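Local coordinates for protein putative nitroreductase (Thermotoga maritima, PDB 1VKW) that is a putative nitroreductase of the FMN-dependent nitroreductase clan and probably acts as an oxidoreductase, at residues 49-55 and 78-84; 125-129 and 159-163; 198-203 and 214-218. All blocks are in the same frame, centred on the assembly; numbering follows the deposited sequence.

How the contacts relate
The three contacts follow in series along the chain without touching. Contact 1 joins helix 74-93 to the loop that enters the antiparallel sheet 56-58, 64-67, 112-116 and 97-101, whereas contact 3 lies at the open end of the hairpin 203-207/211-215, beside the C-terminus. Helix 180-198 connects them: Leu187 meets Ile49 and Phe82 of contact 1, and Phe198 at the helix end belongs to contact 3. Their centres are about 19 Å apart and their nearest atoms about 6 Å. Contact 2 stands off, its centre about 23 Å from that of contact 1 and about 26 Å from that of contact 3. It holds the sulfate ion in an arginine-rich pocket, possibly a phosphate site.

Contact 1. Residues 49-55 and 78-84; sequences ITKKLDW and VEYGFQG
Ile49 comes down on Glu79, their CA atoms 6.6 Å apart, and the irregular strip 49-55 then passes along the helical segment 78-84 while drawing away from it, until the CA atoms of Trp55 and Gly84 are separated by 8.8 Å. Two polar side chains one helical turn apart fill the interval. Glu79 leaves the helix with CG anti to its N (chi1 -162°) and bends at chi2, which turns the carboxylate under the loop amides. OE2 uses its syn lone pair for Ile49 N at 3.0 Å, and OE1 takes Thr50 N at 2.9 Å from slightly out of plane, with a weak further bond from Lys51 N.

Gln83 is used at both ends. Its NE2 reaches Lys51 O at 2.9 Å and also gives a bond to Glu79 OE2 from above the carboxylate plane, while OE1 receives Leu53 N in the carbonyl plane and Trp55 NE1, tilted from that plane, at 3.1 Å. With partners on both amide ends, the flip of the Gln83 side chain is fixed.

Apolar packing flanks this buried network. Trp55 sets CH2 over the centre of the Tyr80 ring, the two planes inclined at 42°, and Leu53 CD1 lies 3.5 Å from Tyr80 CD1. At the other end Ile49 rests on a face of Phe82. Here the Glu79 and Gln83 side chains of a helix bond the backbone of an irregular loop that leads into strand 56-58, within what the family suggests is the α+β nitroreductase fold.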
loop_
_atom_site.group_PDB
_atom_site.type_symbol
_atom_site.label_atom_id
_atom_site.label_comp_id
_atom_site.label_asym_id
_atom_site.label_seq_id
_atom_site.Cartn_x
_atom_site.Cartn_y
_atom_site.Cartn_z
ATOM N N ILE A 49 -10.327 -2.091 -8.214
ATOM C CA ILE A 49 -11.481 -2.929 -7.932
ATOM C C ILE A 49 -12.652 -2.578 -8.858
ATOM O O ILE A 49 -13.266 -3.472 -9.451
ATOM C CB ILE A 49 -11.892 -2.779 -6.453
ATOM C CG1 ILE A 49 -10.761 -3.259 -5.537
ATOM C CG2 ILE A 49 -13.159 -3.568 -6.161
ATOM C CD1 ILE A 49 -10.837 -2.705 -4.126
ATOM N N THR A 50 -12.957 -1.284 -8.959
ATOM C CA THR A 50 -14.078 -0.790 -9.766
ATOM C C THR A 50 -13.601 0.184 -10.835
ATOM O O THR A 50 -13.822 -0.037 -12.030
ATOM C CB THR A 50 -15.130 -0.107 -8.853
ATOM O OG1 THR A 50 -15.820 -1.106 -8.088
ATOM C CG2 THR A 50 -16.228 0.556 -9.651
ATOM N N LYS A 51 -12.970 1.272 -10.399
ATOM C CA LYS A 51 -12.503 2.302 -11.307
ATOM C C LYS A 51 -11.128 2.809 -10.891
ATOM O O LYS A 51 -10.821 2.897 -9.702
ATOM C CB LYS A 51 -13.518 3.453 -11.391
ATOM C CG LYS A 51 -13.290 4.604 -10.414
ATOM C CD LYS A 51 -14.461 5.572 -10.416
ATOM C CE LYS A 51 -14.218 6.758 -9.485
ATOM N NZ LYS A 51 -13.172 7.683 -10.006
ATOM N N LYS A 52 -10.311 3.131 -11.893
ATOM C CA LYS A 52 -8.982 3.687 -11.676
ATOM C C LYS A 52 -9.156 5.150 -11.337
ATOM O O LYS A 52 -9.843 5.871 -12.052
ATOM C CB LYS A 52 -8.126 3.539 -12.941
ATOM C CG LYS A 52 -6.678 4.014 -12.794
ATOM C CD LYS A 52 -5.886 3.894 -14.105
ATOM C CE LYS A 52 -6.268 4.972 -15.116
ATOM N NZ LYS A 52 -5.391 4.980 -16.337
ATOM N N LEU A 53 -8.540 5.596 -10.251
ATOM C CA LEU A 53 -8.613 7.006 -9.872
ATOM C C LEU A 53 -7.713 7.868 -10.742
ATOM O O LEU A 53 -6.909 7.357 -11.515
ATOM C CB LEU A 53 -8.259 7.181 -8.395
ATOM C CG LEU A 53 -9.214 6.467 -7.434
ATOM C CD1 LEU A 53 -8.836 6.810 -6.013
ATOM C CD2 LEU A 53 -10.678 6.820 -7.698
ATOM N N ASP A 54 -7.884 9.183 -10.622
ATOM C CA ASP A 54 -7.124 10.154 -11.399
ATOM C C ASP A 54 -5.968 10.681 -10.550
ATOM O O ASP A 54 -6.072 11.726 -9.904
ATOM C CB ASP A 54 -8.047 11.293 -11.848
ATOM C CG ASP A 54 -7.396 12.221 -12.846
ATOM O OD1 ASP A 54 -6.227 11.982 -13.219
ATOM O OD2 ASP A 54 -7.985 13.219 -13.316
ATOM N N TRP A 55 -4.860 9.947 -10.556
ATOM C CA TRP A 55 -3.731 10.282 -9.697
ATOM C C TRP A 55 -2.936 11.474 -10.226
ATOM O O TRP A 55 -2.689 11.607 -11.434
ATOM C CB TRP A 55 -2.835 9.062 -9.460
ATOM C CG TRP A 55 -3.535 8.042 -8.635
ATOM C CD1 TRP A 55 -4.173 6.926 -9.079
ATOM C CD2 TRP A 55 -3.720 8.073 -7.216
ATOM N NE1 TRP A 55 -4.718 6.241 -8.019
ATOM C CE2 TRP A 55 -4.460 6.928 -6.863
ATOM C CE3 TRP A 55 -3.324 8.954 -6.198
ATOM C CZ2 TRP A 55 -4.813 6.634 -5.538
ATOM C CZ3 TRP A 55 -3.668 8.657 -4.880
ATOM C CH2 TRP A 55 -4.410 7.509 -4.566
ATOM N N VAL A 78 -11.996 2.789 -0.155
ATOM C CA VAL A 78 -11.232 1.524 -0.256
ATOM C C VAL A 78 -10.367 1.563 -1.523
ATOM O O VAL A 78 -9.188 1.205 -1.488
ATOM C CB VAL A 78 -12.166 0.276 -0.237
ATOM C CG1 VAL A 78 -11.410 -0.999 -0.558
ATOM C CG2 VAL A 78 -12.814 0.124 1.106
ATOM N N GLU A 79 -10.962 2.021 -2.625
ATOM C CA GLU A 79 -10.266 2.211 -3.893
ATOM C C GLU A 79 -9.058 3.117 -3.722
ATOM O O GLU A 79 -7.977 2.807 -4.220
ATOM C CB GLU A 79 -11.224 2.820 -4.941
ATOM C CG GLU A 79 -10.767 2.664 -6.383
ATOM C CD GLU A 79 -10.837 1.221 -6.855
ATOM O OE1 GLU A 79 -11.956 0.734 -7.130
ATOM O OE2 GLU A 79 -9.775 0.577 -6.951
ATOM N N TYR A 80 -9.252 4.240 -3.026
ATOM C CA TYR A 80 -8.167 5.193 -2.771
ATOM C C TYR A 80 -7.013 4.528 -2.010
ATOM O O TYR A 80 -5.852 4.621 -2.417
ATOM C CB TYR A 80 -8.686 6.430 -2.020
ATOM C CG TYR A 80 -7.743 7.619 -2.111
ATOM C CD1 TYR A 80 -7.859 8.544 -3.139
ATOM C CD2 TYR A 80 -6.716 7.799 -1.188
ATOM C CE1 TYR A 80 -6.990 9.621 -3.242
ATOM C CE2 TYR A 80 -5.840 8.887 -1.282
ATOM C CZ TYR A 80 -5.982 9.790 -2.316
ATOM O OH TYR A 80 -5.123 10.867 -2.430
ATOM N N GLY A 81 -7.338 3.832 -0.925
ATOM C CA GLY A 81 -6.345 3.078 -0.168
ATOM C C GLY A 81 -5.671 1.988 -0.982
ATOM O O GLY A 81 -4.457 1.836 -0.935
ATOM N N PHE A 82 -6.465 1.255 -1.758
ATOM C CA PHE A 82 -5.975 0.125 -2.556
ATOM C C PHE A 82 -4.974 0.573 -3.631
ATOM O O PHE A 82 -3.868 0.033 -3.734
ATOM C CB PHE A 82 -7.170 -0.603 -3.184
ATOM C CG PHE A 82 -6.809 -1.889 -3.886
ATOM C CD1 PHE A 82 -6.411 -3.010 -3.156
ATOM C CD2 PHE A 82 -6.871 -1.982 -5.273
ATOM C CE1 PHE A 82 -6.082 -4.207 -3.802
ATOM C CE2 PHE A 82 -6.534 -3.170 -5.924
ATOM C CZ PHE A 82 -6.138 -4.286 -5.184
ATOM N N GLN A 83 -5.351 1.586 -4.404
ATOM C CA GLN A 83 -4.476 2.104 -5.450
ATOM C C GLN A 83 -3.321 2.899 -4.871
ATOM O O GLN A 83 -2.197 2.801 -5.358
ATOM C CB GLN A 83 -5.270 2.947 -6.450
ATOM C CG GLN A 83 -6.193 2.117 -7.315
ATOM C CD GLN A 83 -7.105 2.956 -8.188
ATOM O OE1 GLN A 83 -6.703 3.994 -8.710
ATOM N NE2 GLN A 83 -8.341 2.503 -8.350
ATOM N N GLY A 84 -3.610 3.687 -3.840
ATOM C CA GLY A 84 -2.618 4.522 -3.174
ATOM C C GLY A 84 -1.468 3.734 -2.561
ATOM O O GLY A 84 -0.309 4.131 -2.676
#

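Contact 2. Residues 125-129 and 159-163; sequences RKRRP and LNRQP. With SO4 (sulfate ion), chain C.
Lys126 O is gripped from opposite faces of its carbonyl plane, by Asn160 ND2 at 3.1 Å across the contact and by the neighbouring Arg127 NH1 at 2.9 Å. Both donors stand well out of that plane, one on each side, yet each points its N-H nearly straight at the oxygen. Asn160 OD1 meanwhile lies over one face of the Arg127 guanidinium, where the angle is too poor for a hydrogen bond.

Gln162 pushes its amide between the two arginines. Its OE1 accepts Arg128 N in the carbonyl plane, at 2.9 Å and 168°, and touches Arg127 CD. The NE2 turns back to Asn160 O, which fixes which way round the amide sits. Arg128, bent at chi3 (-65°), curls over this side chain until its guanidinium runs nearly parallel to the Gln162 amide, at 19°. From there NH1 and NH2 both converge end-on on the single oxygen Arg161 O, each at 3.1 Å.

The Arg127 guanidinium also meets the sulfate ion, probably taken up from the crystallisation liquor, NH1 being shared between Lys126 O and the sulfate O2. NH2 and NH1 present their edge to O2, at 2.9 Å and 3.2 Å, and Ser24 OG and Arg22 NH1 bind the same anion. Positive charge gathered near an Arg-x-Ser sequence is consistent with the phosphate site of FMN in related nitroreductases.

Around these loops, Arg127 NE and NH2 bond to Ile153 O, at the end of helix 143-153, and Leu154 O just beyond it. Segment 159-163 leads into strand 165-168, and Phe133 of helix 130-133 packs on Arg128 and Gln162.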
loop_
_atom_site.group_PDB
_atom_site.type_symbol
_atom_site.label_atom_id
_atom_site.label_comp_id
_atom_site.label_asym_id
_atom_site.label_seq_id
_atom_site.Cartn_x
_atom_site.Cartn_y
_atom_site.Cartn_z
ATOM N N ARG A 125 9.002 -0.336 14.246
ATOM C CA ARG A 125 7.708 -0.798 13.766
ATOM C C ARG A 125 6.948 -1.362 14.936
ATOM O O ARG A 125 7.347 -2.370 15.514
ATOM C CB ARG A 125 7.876 -1.873 12.706
ATOM C CG ARG A 125 6.847 -1.806 11.587
ATOM C CD ARG A 125 7.468 -2.214 10.285
ATOM N NE ARG A 125 6.782 -1.739 9.101
ATOM C CZ ARG A 125 7.214 -1.981 7.872
ATOM N NH1 ARG A 125 8.330 -2.662 7.679
ATOM N NH2 ARG A 125 6.534 -1.546 6.827
ATOM N N LYS A 126 5.865 -0.696 15.293
ATOM C CA LYS A 126 5.015 -1.174 16.362
ATOM C C LYS A 126 3.754 -1.711 15.743
ATOM O O LYS A 126 3.051 -1.004 15.026
ATOM C CB LYS A 126 4.712 -0.054 17.349
ATOM C CG LYS A 126 5.933 0.376 18.155
ATOM C CD LYS A 126 5.557 1.384 19.241
ATOM C CE LYS A 126 6.505 1.343 20.419
ATOM N NZ LYS A 126 5.832 1.883 21.642
ATOM N N ARG A 127 3.477 -2.978 16.019
ATOM C CA ARG A 127 2.237 -3.588 15.600
ATOM C C ARG A 127 1.769 -4.487 16.710
ATOM O O ARG A 127 2.580 -5.076 17.453
ATOM C CB ARG A 127 2.406 -4.407 14.314
ATOM C CG ARG A 127 2.675 -3.606 13.055
ATOM C CD ARG A 127 1.548 -2.705 12.610
ATOM N NE ARG A 127 1.849 -2.066 11.322
ATOM C CZ ARG A 127 2.648 -1.012 11.158
ATOM N NH1 ARG A 127 3.234 -0.419 12.191
ATOM N NH2 ARG A 127 2.857 -0.536 9.938
ATOM N N ARG A 128 0.452 -4.594 16.813
ATOM C CA ARG A 128 -0.161 -5.522 17.743
ATOM C C ARG A 128 0.123 -6.943 17.250
ATOM O O ARG A 128 0.437 -7.142 16.061
ATOM C CB ARG A 128 -1.659 -5.239 17.852
ATOM C CG ARG A 128 -1.934 -3.835 18.387
ATOM C CD ARG A 128 -3.356 -3.614 18.882
ATOM N NE ARG A 128 -4.317 -3.710 17.800
ATOM C CZ ARG A 128 -4.757 -2.684 17.078
ATOM N NH1 ARG A 128 -4.321 -1.445 17.297
ATOM N NH2 ARG A 128 -5.643 -2.908 16.118
ATOM N N PRO A 129 0.016 -7.924 18.145
ATOM C CA PRO A 129 0.299 -9.321 17.792
ATOM C C PRO A 129 -0.586 -9.854 16.666
ATOM O O PRO A 129 -1.766 -9.524 16.584
ATOM C CB PRO A 129 0.030 -10.074 19.096
ATOM C CG PRO A 129 0.140 -9.060 20.145
ATOM C CD PRO A 129 -0.353 -7.784 19.560
ATOM N N LEU A 159 -3.075 6.958 12.052
ATOM C CA LEU A 159 -2.722 6.952 13.485
ATOM C C LEU A 159 -2.258 5.591 14.038
ATOM O O LEU A 159 -2.324 5.362 15.245
ATOM C CB LEU A 159 -3.900 7.473 14.330
ATOM C CG LEU A 159 -4.360 8.908 14.084
ATOM C CD1 LEU A 159 -5.381 9.320 15.146
ATOM C CD2 LEU A 159 -3.179 9.866 14.080
ATOM N N ASN A 160 -1.749 4.724 13.160
ATOM C CA ASN A 160 -1.384 3.343 13.505
ATOM C C ASN A 160 -2.466 2.553 14.252
ATOM O O ASN A 160 -2.180 1.678 15.078
ATOM C CB ASN A 160 -0.060 3.284 14.278
ATOM C CG ASN A 160 0.605 1.911 14.190
ATOM O OD1 ASN A 160 0.469 1.207 13.187
ATOM N ND2 ASN A 160 1.315 1.520 15.248
ATOM N N ARG A 161 -3.720 2.811 13.924
ATOM C CA ARG A 161 -4.776 2.133 14.657
ATOM C C ARG A 161 -4.992 0.708 14.188
ATOM O O ARG A 161 -5.631 -0.052 14.902
ATOM C CB ARG A 161 -6.066 2.918 14.646
ATOM C CG ARG A 161 -6.723 3.066 13.318
ATOM C CD ARG A 161 -7.750 4.183 13.340
ATOM N NE ARG A 161 -8.020 4.709 12.010
ATOM C CZ ARG A 161 -8.721 5.805 11.770
ATOM N NH1 ARG A 161 -9.259 6.496 12.762
ATOM N NH2 ARG A 161 -8.900 6.198 10.523
ATOM N N GLN A 162 -4.475 0.362 13.004
ATOM C CA GLN A 162 -4.407 -1.032 12.526
ATOM C C GLN A 162 -5.791 -1.665 12.559
ATOM O O GLN A 162 -5.994 -2.685 13.218
ATOM C CB GLN A 162 -3.437 -1.849 13.389
ATOM C CG GLN A 162 -2.016 -1.330 13.427
ATOM C CD GLN A 162 -1.250 -1.771 14.674
ATOM O OE1 GLN A 162 -0.954 -2.961 14.850
ATOM N NE2 GLN A 162 -0.893 -0.811 15.513
ATOM N N PRO A 163 -6.746 -1.047 11.860
ATOM C CA PRO A 163 -8.168 -1.343 12.052
ATOM C C PRO A 163 -8.681 -2.569 11.265
ATOM O O PRO A 163 -9.719 -2.483 10.613
ATOM C CB PRO A 163 -8.839 -0.054 11.550
ATOM C CG PRO A 163 -7.932 0.428 10.443
ATOM C CD PRO A 163 -6.538 -0.003 10.827
HETATM S S SO4 C . 4.695 2.852 10.018
HETATM O O1 SO4 C . 4.053 3.392 11.206
HETATM O O2 SO4 C . 4.928 1.436 10.207
HETATM O O3 SO4 C . 3.836 3.111 8.877
HETATM O O4 SO4 C . 5.991 3.503 9.815
#

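Contact 3. Residues 198-203 and 214-218; sequences FKREPV and LILNP
Val203 and Ile215 form an antiparallel hydrogen-bonded pair at the open end of the β-hairpin made by strands 203-207 and 211-215, at the edge of the C-terminal sheet. Ile215 N gives to Val203 O at 2.7 Å and Val203 N to Ile215 O at 3.1 Å, and CA-H...O contacts from Pro202 and Leu214 accompany them.

Apolar contacts flank the pairing and continue to the chain end. Val203 CB faces Ile215 CB on one face of the sheet and its CG2 meets Pro218 CB, whereas Pro202 CB packs on Leu214 CG at 3.8 Å. Phe198, the last residue of helix 180-198, swings its ring toward the tail with CG anti to its carbonyl carbon (chi1 -69°). Asn217 CB lies over one ring face and Leu216 CB touches CE2, while Ile148 of helix 143-153 also packs against Phe198. With an alanine here, Asn217 CB would probably lose the ring face it lies over and Leu216 CB its CE2 neighbour, leaving the tail freer to shift.

Charge is handled at the C-terminal carboxylate. Arg200, bent at chi2 and chi3, brings NH2 in the carboxylate plane to a lone pair of Pro218 O at 3.1 Å, with a weak second bond from NE and a long salt bridge to OXT.

One water completes the join, donating to Phe198 O at 2.7 Å and to Asn217 OD1 at 2.6 Å.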
loop_
_atom_site.group_PDB
_atom_site.type_symbol
_atom_site.label_atom_id
_atom_site.label_comp_id
_atom_site.label_asym_id
_atom_site.label_seq_id
_atom_site.Cartn_x
_atom_site.Cartn_y
_atom_site.Cartn_z
ATOM N N PHE A 198 1.162 -17.206 -5.354
ATOM C CA PHE A 198 0.405 -18.197 -6.117
ATOM C C PHE A 198 0.667 -18.090 -7.595
ATOM O O PHE A 198 0.302 -18.991 -8.352
ATOM C CB PHE A 198 -1.097 -18.100 -5.792
ATOM C CG PHE A 198 -1.424 -18.549 -4.399
ATOM C CD1 PHE A 198 -1.403 -19.904 -4.076
ATOM C CD2 PHE A 198 -1.699 -17.629 -3.392
ATOM C CE1 PHE A 198 -1.671 -20.327 -2.793
ATOM C CE2 PHE A 198 -1.974 -18.051 -2.117
ATOM C CZ PHE A 198 -1.958 -19.405 -1.810
ATOM N N LYS A 199 1.338 -17.007 -7.998
ATOM C CA LYS A 199 1.647 -16.725 -9.394
ATOM C C LYS A 199 0.378 -16.703 -10.249
ATOM O O LYS A 199 0.404 -17.059 -11.425
ATOM C CB LYS A 199 2.686 -17.726 -9.950
ATOM C CG LYS A 199 4.058 -17.669 -9.249
ATOM C CD LYS A 199 4.830 -16.407 -9.631
ATOM C CE LYS A 199 6.244 -16.401 -9.075
ATOM N NZ LYS A 199 6.354 -15.688 -7.780
ATOM N N ARG A 200 -0.728 -16.288 -9.639
ATOM C CA ARG A 200 -1.998 -16.099 -10.333
ATOM C C ARG A 200 -2.558 -14.757 -9.884
ATOM O O ARG A 200 -2.176 -14.232 -8.843
ATOM C CB ARG A 200 -3.006 -17.197 -9.962
ATOM C CG ARG A 200 -2.513 -18.634 -10.074
ATOM C CD ARG A 200 -2.670 -19.245 -11.435
ATOM N NE ARG A 200 -4.077 -19.432 -11.777
ATOM C CZ ARG A 200 -4.520 -19.769 -12.983
ATOM N NH1 ARG A 200 -3.672 -19.957 -13.988
ATOM N NH2 ARG A 200 -5.820 -19.913 -13.187
ATOM N N GLU A 201 -3.505 -14.240 -10.647
ATOM C CA GLU A 201 -4.213 -13.018 -10.309
ATOM C C GLU A 201 -5.334 -13.279 -9.284
ATOM O O GLU A 201 -6.349 -13.864 -9.652
ATOM C CB GLU A 201 -4.815 -12.469 -11.611
ATOM C CG GLU A 201 -5.452 -11.101 -11.500
ATOM C CD GLU A 201 -4.429 -9.996 -11.315
ATOM O OE1 GLU A 201 -3.207 -10.285 -11.287
ATOM O OE2 GLU A 201 -4.854 -8.831 -11.195
ATOM N N PRO A 202 -5.199 -12.846 -8.023
ATOM C CA PRO A 202 -6.297 -13.012 -7.053
ATOM C C PRO A 202 -7.526 -12.219 -7.482
ATOM O O PRO A 202 -7.389 -11.204 -8.176
ATOM C CB PRO A 202 -5.717 -12.440 -5.747
ATOM C CG PRO A 202 -4.243 -12.418 -5.961
ATOM C CD PRO A 202 -4.048 -12.165 -7.410
ATOM N N VAL A 203 -8.711 -12.689 -7.103
ATOM C CA VAL A 203 -9.948 -11.976 -7.393
ATOM C C VAL A 203 -10.424 -11.313 -6.111
ATOM O O VAL A 203 -10.486 -11.958 -5.071
ATOM C CB VAL A 203 -11.056 -12.920 -7.921
ATOM C CG1 VAL A 203 -12.375 -12.167 -8.134
ATOM C CG2 VAL A 203 -10.601 -13.583 -9.205
ATOM N N LEU A 214 -10.439 -11.858 -0.748
ATOM C CA LEU A 214 -9.531 -12.168 -1.815
ATOM C C LEU A 214 -9.655 -13.651 -2.108
ATOM O O LEU A 214 -9.395 -14.474 -1.233
ATOM C CB LEU A 214 -8.111 -11.862 -1.349
ATOM C CG LEU A 214 -7.078 -11.478 -2.384
ATOM C CD1 LEU A 214 -7.472 -10.163 -3.039
ATOM C CD2 LEU A 214 -5.717 -11.364 -1.687
ATOM N N ILE A 215 -10.073 -13.997 -3.320
ATOM C CA ILE A 215 -9.995 -15.384 -3.748
ATOM C C ILE A 215 -8.533 -15.601 -4.172
ATOM O O ILE A 215 -8.082 -15.064 -5.179
ATOM C CB ILE A 215 -10.990 -15.705 -4.874
ATOM C CG1 ILE A 215 -12.424 -15.398 -4.420
ATOM C CG2 ILE A 215 -10.908 -17.170 -5.244
ATOM C CD1 ILE A 215 -13.437 -15.415 -5.548
ATOM N N LEU A 216 -7.815 -16.389 -3.384
ATOM C CA LEU A 216 -6.355 -16.424 -3.419
ATOM C C LEU A 216 -5.762 -17.104 -4.634
ATOM O O LEU A 216 -4.825 -16.588 -5.232
ATOM C CB LEU A 216 -5.826 -17.114 -2.157
ATOM C CG LEU A 216 -6.107 -16.312 -0.882
ATOM C CD1 LEU A 216 -5.958 -17.196 0.345
ATOM C CD2 LEU A 216 -5.210 -15.103 -0.800
ATOM N N ASN A 217 -6.282 -18.277 -4.978
ATOM C CA ASN A 217 -5.682 -19.081 -6.059
ATOM C C ASN A 217 -6.755 -19.400 -7.085
ATOM O O ASN A 217 -7.174 -20.548 -7.214
ATOM C CB ASN A 217 -5.078 -20.355 -5.464
ATOM C CG ASN A 217 -4.128 -21.062 -6.406
ATOM O OD1 ASN A 217 -3.557 -20.466 -7.319
ATOM N ND2 ASN A 217 -3.929 -22.357 -6.163
ATOM N N PRO A 218 -7.241 -18.372 -7.785
ATOM C CA PRO A 218 -8.375 -18.541 -8.681
ATOM C C PRO A 218 -7.965 -19.189 -9.994
ATOM O O PRO A 218 -7.219 -18.586 -10.769
ATOM C CB PRO A 218 -8.865 -17.112 -8.901
ATOM C CG PRO A 218 -7.662 -16.280 -8.750
ATOM C CD PRO A 218 -6.739 -16.987 -7.802
ATOM O OXT PRO A 218 -8.355 -20.320 -10.304
HETATM O O HOH W 1 -1.160 -21.264 -8.045
#